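Local coordinates for protein endo-xylogalacturonan hydrolase A (Aspergillus tubingensis, PDB 4C2L) that hydrolyses the galacturonan backbone of xylose-substituted pectin (xylogalacturonan) as a secreted glycoside hydrolase of family 28, at residues A81-T84 / D85-S88; G65-S68 / D69-I72. All coordinates share one frame; numbering follows the deposited sequence.

Interaction 1 (A81-T84 / D85-S88)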
# COMPACT_ATOMS: atom_id res chain seq x y z
N ALA A 81 6.52 8.98 -19.18
CA ALA A 81 5.75 10.09 -19.72
C ALA A 81 4.50 10.32 -18.89
O ALA A 81 3.90 9.37 -18.41
CB ALA A 81 5.34 9.78 -21.15
N SER A 82 4.11 11.59 -18.74
CA SER A 82 2.84 11.90 -18.07
C SER A 82 1.64 11.51 -18.94
O SER A 82 0.62 11.07 -18.42
CB SER A 82 2.78 13.39 -17.72
OG SER A 82 2.88 14.16 -18.93
N ASP A 83 1.79 11.69 -20.26
CA ASP A 83 0.77 11.41 -21.30
C ASP A 83 -0.55 10.87 -20.74
O ASP A 83 -0.82 9.67 -20.78
CB ASP A 83 1.38 10.43 -22.31
CG ASP A 83 0.60 10.34 -23.63
OD1 ASP A 83 -0.58 10.76 -23.71
OD2 ASP A 83 1.20 9.80 -24.59
N THR A 84 -1.39 11.76 -20.21
CA THR A 84 -2.61 11.29 -19.54
C THR A 84 -3.59 10.55 -20.47
O THR A 84 -4.29 9.66 -20.01
CB THR A 84 -3.33 12.40 -18.75
OG1 THR A 84 -3.61 13.51 -19.62
CG2 THR A 84 -2.45 12.87 -17.60
N ASP A 85 -3.64 10.92 -21.75
CA ASP A 85 -4.50 10.22 -22.70
C ASP A 85 -4.02 8.78 -22.86
O ASP A 85 -4.83 7.85 -22.95
CB ASP A 85 -4.46 10.89 -24.09
CG ASP A 85 -5.31 12.16 -24.17
OD1 ASP A 85 -6.03 12.50 -23.21
OD2 ASP A 85 -5.24 12.83 -25.23
N TYR A 86 -2.70 8.59 -22.93
CA TYR A 86 -2.17 7.23 -23.09
C TYR A 86 -2.48 6.36 -21.86
O TYR A 86 -2.94 5.21 -21.99
CB TYR A 86 -0.66 7.25 -23.37
CG TYR A 86 -0.09 5.86 -23.41
CD1 TYR A 86 -0.15 5.09 -24.58
CD2 TYR A 86 0.47 5.28 -22.24
CE1 TYR A 86 0.35 3.79 -24.60
CE2 TYR A 86 0.96 3.99 -22.26
CZ TYR A 86 0.91 3.25 -23.43
OH TYR A 86 1.42 1.98 -23.43
N TRP A 87 -2.21 6.90 -20.68
CA TRP A 87 -2.34 6.12 -19.45
C TRP A 87 -3.76 5.90 -19.01
O TRP A 87 -4.02 5.04 -18.16
CB TRP A 87 -1.55 6.80 -18.32
CG TRP A 87 -0.08 6.71 -18.58
CD1 TRP A 87 0.81 7.75 -18.85
CD2 TRP A 87 0.72 5.49 -18.64
NE1 TRP A 87 2.08 7.25 -19.05
CE2 TRP A 87 2.09 5.91 -18.94
CE3 TRP A 87 0.45 4.14 -18.48
CZ2 TRP A 87 3.13 4.99 -19.06
CZ3 TRP A 87 1.50 3.22 -18.59
CH2 TRP A 87 2.81 3.64 -18.88
N SER A 88 -4.69 6.65 -19.59
CA SER A 88 -6.10 6.57 -19.20
C SER A 88 -6.63 5.13 -19.17
O SER A 88 -6.63 4.44 -20.20
CB SER A 88 -6.95 7.42 -20.15
OG SER A 88 -8.29 7.44 -19.70
O HOH W 1 -2.29 13.24 -23.11
O HOH W 2 -6.14 12.82 -20.49
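A81 offers its backbone O to the indole of W87, whose NE1 donates a hydrogen bond of 2.9 Å from above the carbonyl plane; the bond is bent, 137° at the hydrogen, and the oxygen sits somewhat off the indole plane. At the next residue, S82 O lies at the edge of the same ring, 3.4 Å from W87 CD1, while S82 OG hydrogen-bonds to D119 OD2 of helix 118-126. D83 is the N-cap of helix 84-87. Its CG stands anti to the backbone N (chi1 -164°), which carries OD1 to Y86 N at 3.1 Å, the N-H arriving from above the carboxylate plane. Its carbonyl takes the first helical bond, W87 N to D83 O at 3.1 Å and nearly straight (164°). The carboxylate also packs on Y86, CG lying 3.3 Å from Y86 CB, and a water joins D83 OD1 to D85 N. T84 OG1 shares a second water with D85 OD1. Y86 turns the CD2 edge of its ring onto one face of the W87 indole, CD2 lying over the centre of the indole, while its OH hydrogen-bonds to V61 N. With its acid at the amino end of a short helix, D83 would be expected to gain from the helix dipole and to stay ionised.

Interaction 2 (G65-S68 / D69-I72)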
# COMPACT_ATOMS: atom_id res chain seq x y z
N GLY A 65 7.73 -9.24 -18.85
CA GLY A 65 7.37 -10.65 -18.96
C GLY A 65 8.45 -11.58 -19.48
O GLY A 65 8.37 -12.78 -19.24
N SER A 66 9.46 -11.08 -20.17
CA SER A 66 10.48 -11.99 -20.70
C SER A 66 11.55 -12.33 -19.66
O SER A 66 12.47 -13.10 -19.92
CB SER A 66 11.12 -11.41 -21.97
OG SER A 66 11.85 -10.27 -21.64
N CYS A 67 11.41 -11.76 -18.47
CA CYS A 67 12.32 -12.05 -17.38
C CYS A 67 12.10 -13.47 -16.89
O CYS A 67 10.98 -13.85 -16.58
CB CYS A 67 12.06 -11.08 -16.23
SG CYS A 67 13.06 -11.43 -14.78
N SER A 68 13.16 -14.25 -16.81
CA SER A 68 13.09 -15.57 -16.18
C SER A 68 14.39 -15.75 -15.42
O SER A 68 15.44 -16.02 -16.01
CB SER A 68 12.90 -16.65 -17.25
OG SER A 68 12.89 -17.94 -16.68
N ASP A 69 14.33 -15.57 -14.10
CA ASP A 69 15.53 -15.52 -13.25
C ASP A 69 16.48 -14.43 -13.73
O ASP A 69 17.70 -14.65 -13.82
CB ASP A 69 16.24 -16.88 -13.20
CG ASP A 69 15.33 -17.98 -12.70
OD1 ASP A 69 14.78 -17.82 -11.59
OD2 ASP A 69 15.16 -19.00 -13.42
N CYS A 70 15.92 -13.27 -14.06
CA CYS A 70 16.71 -12.17 -14.58
C CYS A 70 17.03 -11.20 -13.47
O CYS A 70 16.39 -11.19 -12.41
CB CYS A 70 15.97 -11.46 -15.72
SG CYS A 70 14.70 -10.31 -15.15
N ASP A 71 18.03 -10.37 -13.72
CA ASP A 71 18.45 -9.34 -12.78
C ASP A 71 18.43 -8.00 -13.52
O ASP A 71 19.18 -7.80 -14.48
CB ASP A 71 19.85 -9.70 -12.25
CG ASP A 71 20.41 -8.68 -11.26
OD1 ASP A 71 19.67 -7.85 -10.68
OD2 ASP A 71 21.65 -8.73 -11.05
N ILE A 72 17.54 -7.11 -13.10
CA ILE A 72 17.41 -5.79 -13.71
C ILE A 72 18.00 -4.74 -12.77
O ILE A 72 17.41 -4.42 -11.73
CB ILE A 72 15.93 -5.46 -14.03
CG1 ILE A 72 15.31 -6.58 -14.86
CG2 ILE A 72 15.80 -4.12 -14.73
CD1 ILE A 72 13.80 -6.45 -15.08
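C67 and C70 are joined through their sulfurs, SG to SG 2.0 Å, so this contact is a covalent bridge across two intervening residues. The two cysteines reach the bond by different routes: C67 SG extends anti to its backbone N (chi1 176°), whereas C70 SG sits between its own N and carbonyl carbon (chi1 79°). With chi3 at -103° the bridge has a left-handed twist, and each CB comes close to the opposite sulfur, C67 CB lying 3.0 Å from C70 SG. Both cysteines are buried. L102 of strand 102-105 packs against the pair, V99 touches C67, and L39 of helix 32-42 touches C70. In the parallel beta-helix of family 28, the bridge lies where a turn leads into strand 70-74, which runs between strands 47-50 and 102-105, and it ties the loop after strand 62-63 to the beginning of strand 70-74, closing the turn. The S68 and D69 side chains are looser, though their backbone is hydrogen-bonded to G43 and D100 respectively. These two residues form the bend between the cysteines, and D69 has a left-handed backbone conformation that turns the chain so that C70 comes to face C67. Their side chains lead outward from the bridge; D69 CB lies 3.0 Å from S68 O, but S68 OG stays 4.1 Å from D69 OD2. S68 also touches N44, while D69 is on the exposed side.

Overall arrangement
Each interaction is local, spanning eight consecutive residues in the early part of the beta-helix, with interaction 2 first along the chain. Their centres are 26 Å apart and their nearest atoms about 14 Å, so they do not touch. They hold different elements. Interaction 2, at the start of strand 70-74 and against helix 32-42 and strand 102-105, is partly buried: sulfur chemistry among apolar neighbours, with no hydrogen bond between its segments. Interaction 1 follows strand 77-80 and lies at the surface against helix 118-126, where a short helix begins; there backbone carbonyls, a carboxylate and two waters do the work, and the one buried residue is W87. Both lie away from the probable catalytic residues D210 and H233.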